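Local coordinates for protein lysine specific cysteine protease (Porphyromonas gingivalis, PDB 3KM5) that cleaves proteins after lysine as a secreted protease and possible virulence factor, this chain being its K2 cleaved adhesin domain, a calcium-binding jelly roll of a haemolytic kind, at residues Glu20-Asp25 and Tyr68-Asp73; Thr102-Gly107 and Thr153-Phe158. All coordinates share one frame; numbering follows the deposited sequence.

How the contacts relate
The two contacts illustrate how a jelly-roll sheet is held both within its plane and over its surface. Contact 1 pairs the outermost strand 22-25 with strand 66-70, and contact 2 lays the loop following strand 95-100 against the start of strand 155-161. Strands 66-70 and 155-161 are neighbours in the same antiparallel sheet, so the contacts meet directly, their centres about 8 Å apart. Leu69 N lies 2.8 Å from Phe158 O, and Ser71 N lies 2.9 Å from Val156 O, both probable hydrogen bonds. A calcium ion adjoins contact 1 alone of the two, through Asp25, whereas contact 2 lies away from the annotated sites.

Contact 1: residues Glu20-Asp25 and Tyr68-Asp73; sequences EWTTID and YLISKD. With CA (calcium ion), chain C.
Thr22, Thr23 and Ile24 run antiparallel to Ile70, Leu69 and Tyr68, with the strand axes 4.7 Å apart at 164°, a jelly-roll edge pairing closed by two reciprocal pairs of backbone hydrogen bonds. Thr22 and Ile70 exchange one pair, Ile24 and Tyr68 the other; between them Thr23 CA makes a C-H...O contact of 3.1 Å with Tyr68 O. On the face carrying Thr22, Ile24, Tyr68 and Ile70, the two isoleucines meet through their terminal methyls, CD1 to CD1 at 3.6 Å. Ile24 meets Tyr68 chiefly through CB against CB at 3.9 Å, its CD1 lying farther off over one face of the ring.

Just before strand 22-25, Trp21 takes over. With its CG beside the backbone N (chi1 -66°), the indole lies along residues 69-71: Ser71 CA sits over the six-membered ring, offset toward the rim and 3.8 Å from its centroid, in a CH-pi contact, while Ile70 N is in plane at the ring edge. Leu69 CG approaches Trp21 CE3 obliquely to 3.5 Å. The indole N-H is taken by Glu7, and Ile174 and Phe176 of strand 168-177 also touch the side chain, joining this edge to the second sheet.

Beyond Trp21, water replaces direct bonding, though one water already joins Thr22 OG1 to Ser71 O. Water 1 donates to Glu20 O and accepts from Lys72 N, bridging the backbones. Glu20 and Lys72 extend side by side, but OE1 and NZ remain 4.1 Å apart, and water 2 links OE2 to NZ. At the other end Asp25 OD1 binds calcium at 2.3 Å, alongside Asp27, Asp29, Gln31 and Asn67. The pairing thus grades from a metal-held end, through direct backbone bonds, to a solvent-mediated end where opposite charges probably attract modestly.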
loop_
_atom_site.group_PDB
_atom_site.type_symbol
_atom_site.label_atom_id
_atom_site.label_comp_id
_atom_site.label_asym_id
_atom_site.label_seq_id
_atom_site.Cartn_x
_atom_site.Cartn_y
_atom_site.Cartn_z
ATOM N N GLU A 20 12.218 -4.066 -6.638
ATOM C CA GLU A 20 11.426 -4.826 -7.632
ATOM C C GLU A 20 10.008 -4.318 -7.893
ATOM O O GLU A 20 9.246 -5.008 -8.564
ATOM C CB GLU A 20 11.294 -6.312 -7.268
ATOM C CG GLU A 20 12.586 -7.081 -7.101
ATOM C CD GLU A 20 12.337 -8.589 -7.155
ATOM O OE1 GLU A 20 12.611 -9.200 -8.206
ATOM O OE2 GLU A 20 11.811 -9.149 -6.169
ATOM N N TRP A 21 9.688 -3.128 -7.420
ATOM C CA TRP A 21 8.431 -2.456 -7.776
ATOM C C TRP A 21 8.806 -1.137 -8.398
ATOM O O TRP A 21 9.912 -0.622 -8.170
ATOM C CB TRP A 21 7.543 -2.206 -6.539
ATOM C CG TRP A 21 7.035 -3.470 -5.910
ATOM C CD1 TRP A 21 7.777 -4.425 -5.272
ATOM C CD2 TRP A 21 5.686 -3.985 -5.945
ATOM N NE1 TRP A 21 6.975 -5.462 -4.875
ATOM C CE2 TRP A 21 5.688 -5.212 -5.259
ATOM C CE3 TRP A 21 4.481 -3.495 -6.447
ATOM C CZ2 TRP A 21 4.551 -5.971 -5.096
ATOM C CZ3 TRP A 21 3.324 -4.246 -6.272
ATOM C CH2 TRP A 21 3.361 -5.480 -5.603
ATOM N N THR A 22 7.899 -0.565 -9.166
ATOM C CA THR A 22 8.058 0.823 -9.559
ATOM C C THR A 22 6.921 1.646 -8.971
ATOM O O THR A 22 5.946 1.076 -8.508
ATOM C CB THR A 22 8.142 0.992 -11.079
ATOM O OG1 THR A 22 7.022 0.388 -11.700
ATOM C CG2 THR A 22 9.444 0.357 -11.667
ATOM N N THR A 23 7.050 2.957 -8.975
ATOM C CA THR A 23 6.058 3.815 -8.403
ATOM C C THR A 23 5.817 5.001 -9.326
ATOM O O THR A 23 6.671 5.383 -10.138
ATOM C CB THR A 23 6.470 4.362 -7.034
ATOM O OG1 THR A 23 7.610 5.224 -7.191
ATOM C CG2 THR A 23 6.809 3.267 -6.026
ATOM N N ILE A 24 4.617 5.538 -9.193
ATOM C CA ILE A 24 4.215 6.804 -9.819
ATOM C C ILE A 24 3.638 7.743 -8.750
ATOM O O ILE A 24 2.709 7.377 -7.991
ATOM C CB ILE A 24 3.172 6.623 -10.945
ATOM C CG1 ILE A 24 3.621 5.579 -11.968
ATOM C CG2 ILE A 24 2.918 7.977 -11.654
ATOM C CD1 ILE A 24 2.537 5.239 -13.003
ATOM N N ASP A 25 4.206 8.940 -8.668
ATOM C CA ASP A 25 3.623 10.033 -7.873
ATOM C C ASP A 25 2.706 10.841 -8.790
ATOM O O ASP A 25 3.122 11.895 -9.263
ATOM C CB ASP A 25 4.768 10.904 -7.355
ATOM C CG ASP A 25 4.302 12.178 -6.688
ATOM O OD1 ASP A 25 3.180 12.191 -6.131
ATOM O OD2 ASP A 25 5.054 13.168 -6.728
ATOM N N TYR A 68 0.771 5.393 -7.296
ATOM C CA TYR A 68 0.756 4.014 -7.812
ATOM C C TYR A 68 1.974 3.216 -7.369
ATOM O O TYR A 68 3.107 3.671 -7.478
ATOM C CB TYR A 68 0.736 4.023 -9.357
ATOM C CG TYR A 68 -0.481 4.594 -10.065
ATOM C CD1 TYR A 68 -1.308 3.771 -10.843
ATOM C CD2 TYR A 68 -0.719 5.925 -10.050
ATOM C CE1 TYR A 68 -2.372 4.280 -11.543
ATOM C CE2 TYR A 68 -1.806 6.452 -10.757
ATOM C CZ TYR A 68 -2.604 5.619 -11.492
ATOM O OH TYR A 68 -3.673 6.189 -12.190
ATOM N N LEU A 69 1.694 2.013 -6.954
ATOM C CA LEU A 69 2.706 1.005 -6.635
ATOM C C LEU A 69 2.509 -0.137 -7.634
ATOM O O LEU A 69 1.463 -0.791 -7.615
ATOM C CB LEU A 69 2.521 0.520 -5.202
ATOM C CG LEU A 69 3.403 -0.657 -4.764
ATOM C CD1 LEU A 69 4.821 -0.208 -4.702
ATOM C CD2 LEU A 69 2.976 -1.107 -3.418
ATOM N N ILE A 70 3.505 -0.382 -8.480
ATOM C CA ILE A 70 3.386 -1.268 -9.637
ATOM C C ILE A 70 4.344 -2.458 -9.571
ATOM O O ILE A 70 5.557 -2.310 -9.382
ATOM C CB ILE A 70 3.637 -0.470 -10.953
ATOM C CG1 ILE A 70 2.674 0.711 -11.029
ATOM C CG2 ILE A 70 3.480 -1.335 -12.207
ATOM C CD1 ILE A 70 2.969 1.747 -12.159
ATOM N N SER A 71 3.775 -3.650 -9.701
ATOM C CA SER A 71 4.552 -4.887 -9.611
ATOM C C SER A 71 5.496 -5.043 -10.794
ATOM O O SER A 71 5.419 -4.365 -11.796
ATOM C CB SER A 71 3.633 -6.103 -9.579
ATOM O OG SER A 71 2.980 -6.309 -10.834
ATOM N N LYS A 72 6.387 -6.016 -10.656
ATOM C CA LYS A 72 7.130 -6.584 -11.768
ATOM C C LYS A 72 6.148 -7.318 -12.679
ATOM O O LYS A 72 4.962 -7.518 -12.338
ATOM C CB LYS A 72 8.209 -7.548 -11.219
ATOM C CG LYS A 72 7.659 -8.826 -10.606
ATOM C CD LYS A 72 8.802 -9.661 -9.976
ATOM C CE LYS A 72 8.302 -10.945 -9.345
ATOM N NZ LYS A 72 9.420 -11.776 -8.791
ATOM N N ASP A 73 6.642 -7.748 -13.836
ATOM C CA ASP A 73 5.866 -8.590 -14.744
ATOM C C ASP A 73 5.466 -9.888 -14.033
ATOM O O ASP A 73 6.330 -10.656 -13.576
ATOM C CB ASP A 73 6.700 -8.858 -16.004
ATOM C CG ASP A 73 5.966 -9.644 -17.049
ATOM O OD1 ASP A 73 5.049 -10.428 -16.728
ATOM O OD2 ASP A 73 6.312 -9.479 -18.242
HETATM CA CA CA C . 1.911 11.831 -4.263
HETATM O O HOH W 1 7.142 -6.763 -7.940
HETATM O O HOH W 2 9.580 -10.671 -6.287
HETATM O O HOH W 3 7.306 -2.403 -12.351
HETATM O O HOH W 4 0.577 12.087 -2.230
#

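Contact 2: residues Thr102-Gly107 and Thr153-Phe158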
loop_
_atom_site.group_PDB
_atom_site.type_symbol
_atom_site.label_atom_id
_atom_site.label_comp_id
_atom_site.label_asym_id
_atom_site.label_seq_id
_atom_site.Cartn_x
_atom_site.Cartn_y
_atom_site.Cartn_z
ATOM N N THR A 102 -0.317 -4.498 -20.635
ATOM C CA THR A 102 0.631 -3.964 -21.634
ATOM C C THR A 102 1.872 -3.357 -20.966
ATOM O O THR A 102 2.866 -4.044 -20.826
ATOM C CB THR A 102 -0.053 -2.966 -22.583
ATOM O OG1 THR A 102 -0.646 -1.886 -21.868
ATOM C CG2 THR A 102 -1.131 -3.681 -23.419
ATOM N N GLY A 103 1.774 -2.087 -20.564
ATOM C CA GLY A 103 2.875 -1.347 -19.983
ATOM C C GLY A 103 2.605 -0.844 -18.580
ATOM O O GLY A 103 1.708 -1.340 -17.865
ATOM N N THR A 104 3.413 0.113 -18.175
ATOM C CA THR A 104 3.402 0.590 -16.788
ATOM C C THR A 104 3.015 2.079 -16.678
ATOM O O THR A 104 3.127 2.676 -15.607
ATOM C CB THR A 104 4.756 0.307 -16.072
ATOM O OG1 THR A 104 5.822 0.973 -16.758
ATOM C CG2 THR A 104 5.085 -1.222 -15.970
ATOM N N ASN A 105 2.558 2.681 -17.768
ATOM C CA ASN A 105 2.018 4.012 -17.698
ATOM C C ASN A 105 0.690 3.955 -16.935
ATOM O O ASN A 105 -0.009 2.967 -17.005
ATOM C CB ASN A 105 1.796 4.551 -19.101
ATOM C CG ASN A 105 3.064 4.741 -19.862
ATOM O OD1 ASN A 105 4.124 4.990 -19.285
ATOM N ND2 ASN A 105 2.969 4.642 -21.187
ATOM N N ALA A 106 0.337 5.030 -16.235
ATOM C CA ALA A 106 -0.901 5.055 -15.465
ATOM C C ALA A 106 -2.091 4.685 -16.344
ATOM O O ALA A 106 -2.963 3.930 -15.936
ATOM C CB ALA A 106 -1.092 6.409 -14.839
ATOM N N GLY A 107 -2.096 5.149 -17.590
ATOM C CA GLY A 107 -3.229 4.892 -18.485
ATOM C C GLY A 107 -3.348 3.468 -18.970
ATOM O O GLY A 107 -4.345 3.097 -19.586
ATOM N N THR A 153 -3.496 -10.287 -17.371
ATOM C CA THR A 153 -2.839 -9.385 -16.419
ATOM C C THR A 153 -1.326 -9.579 -16.503
ATOM O O THR A 153 -0.816 -10.697 -16.375
ATOM C CB THR A 153 -3.320 -9.649 -14.998
ATOM O OG1 THR A 153 -4.697 -9.259 -14.870
ATOM C CG2 THR A 153 -2.453 -8.890 -13.963
ATOM N N LYS A 154 -0.603 -8.473 -16.678
ATOM C CA LYS A 154 0.850 -8.452 -16.716
ATOM C C LYS A 154 1.455 -7.692 -15.520
ATOM O O LYS A 154 2.465 -8.089 -14.966
ATOM C CB LYS A 154 1.302 -7.812 -18.026
ATOM C CG LYS A 154 2.797 -7.654 -18.212
ATOM C CD LYS A 154 3.083 -7.289 -19.676
ATOM C CE LYS A 154 4.534 -7.041 -19.968
ATOM N NZ LYS A 154 4.637 -6.295 -21.260
ATOM N N TYR A 155 0.834 -6.573 -15.153
ATOM C CA TYR A 155 1.247 -5.795 -13.987
ATOM C C TYR A 155 0.050 -5.550 -13.117
ATOM O O TYR A 155 -1.052 -5.323 -13.615
ATOM C CB TYR A 155 1.863 -4.447 -14.398
ATOM C CG TYR A 155 3.054 -4.530 -15.337
ATOM C CD1 TYR A 155 4.332 -4.825 -14.858
ATOM C CD2 TYR A 155 2.910 -4.315 -16.701
ATOM C CE1 TYR A 155 5.420 -4.882 -15.698
ATOM C CE2 TYR A 155 4.011 -4.387 -17.561
ATOM C CZ TYR A 155 5.252 -4.674 -17.056
ATOM O OH TYR A 155 6.311 -4.716 -17.957
ATOM N N VAL A 156 0.292 -5.576 -11.814
ATOM C CA VAL A 156 -0.712 -5.272 -10.813
ATOM C C VAL A 156 -0.257 -4.000 -10.095
ATOM O O VAL A 156 0.898 -3.891 -9.694
ATOM C CB VAL A 156 -0.870 -6.440 -9.836
ATOM C CG1 VAL A 156 -1.807 -6.044 -8.657
ATOM C CG2 VAL A 156 -1.394 -7.693 -10.548
ATOM N N ALA A 157 -1.160 -3.046 -9.952
ATOM C CA ALA A 157 -0.870 -1.806 -9.259
ATOM C C ALA A 157 -1.804 -1.620 -8.081
ATOM O O ALA A 157 -2.974 -2.001 -8.143
ATOM C CB ALA A 157 -1.050 -0.607 -10.218
ATOM N N PHE A 158 -1.289 -1.021 -7.014
ATOM C CA PHE A 158 -2.096 -0.526 -5.900
ATOM C C PHE A 158 -2.030 0.991 -5.977
ATOM O O PHE A 158 -0.941 1.598 -6.060
ATOM C CB PHE A 158 -1.530 -1.028 -4.562
ATOM C CG PHE A 158 -1.617 -2.482 -4.404
ATOM C CD1 PHE A 158 -2.676 -3.049 -3.697
ATOM C CD2 PHE A 158 -0.639 -3.306 -4.911
ATOM C CE1 PHE A 158 -2.781 -4.422 -3.549
ATOM C CE2 PHE A 158 -0.729 -4.678 -4.764
ATOM C CZ PHE A 158 -1.806 -5.246 -4.060
#
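A classic beta bulge, in which Lys154 and Tyr155 both face Ser100, opens strand 155-161, and the two side chains it offers receive the loop 102-107 between strands 95-100 and 109-115. Thr104 sets its methyl squarely on the Tyr155 ring: CG2 stands 3.5 Å from the centroid and only 7° off the ring normal, a CH-pi contact with all six ring carbons at similar range. The opposite face of the ring is lined toward its rim by Lys154 CG, which leaves the aromatic group between two aliphatic ones. At the ring edge, in plane, Thr102 O lies 3.5 Å from Tyr155 CE2.

That same carbonyl is the acceptor for Lys154, which leaves its backbone with CG opposite the amide N (chi1 178°) and stays extended, running alongside the ring to bring NZ to Thr102 O at 2.9 Å, in the carbonyl plane. One ammonium-to-carbonyl bond and one methyl-on-ring contact join the loop to the strand here, while Ser100 OG bonds both Thr102 N and Gly103 O. The positive charge of the lysine would be expected to polarise the Thr102 carbonyl, with the nearby carboxylate of Asp73 perhaps moderating that charge.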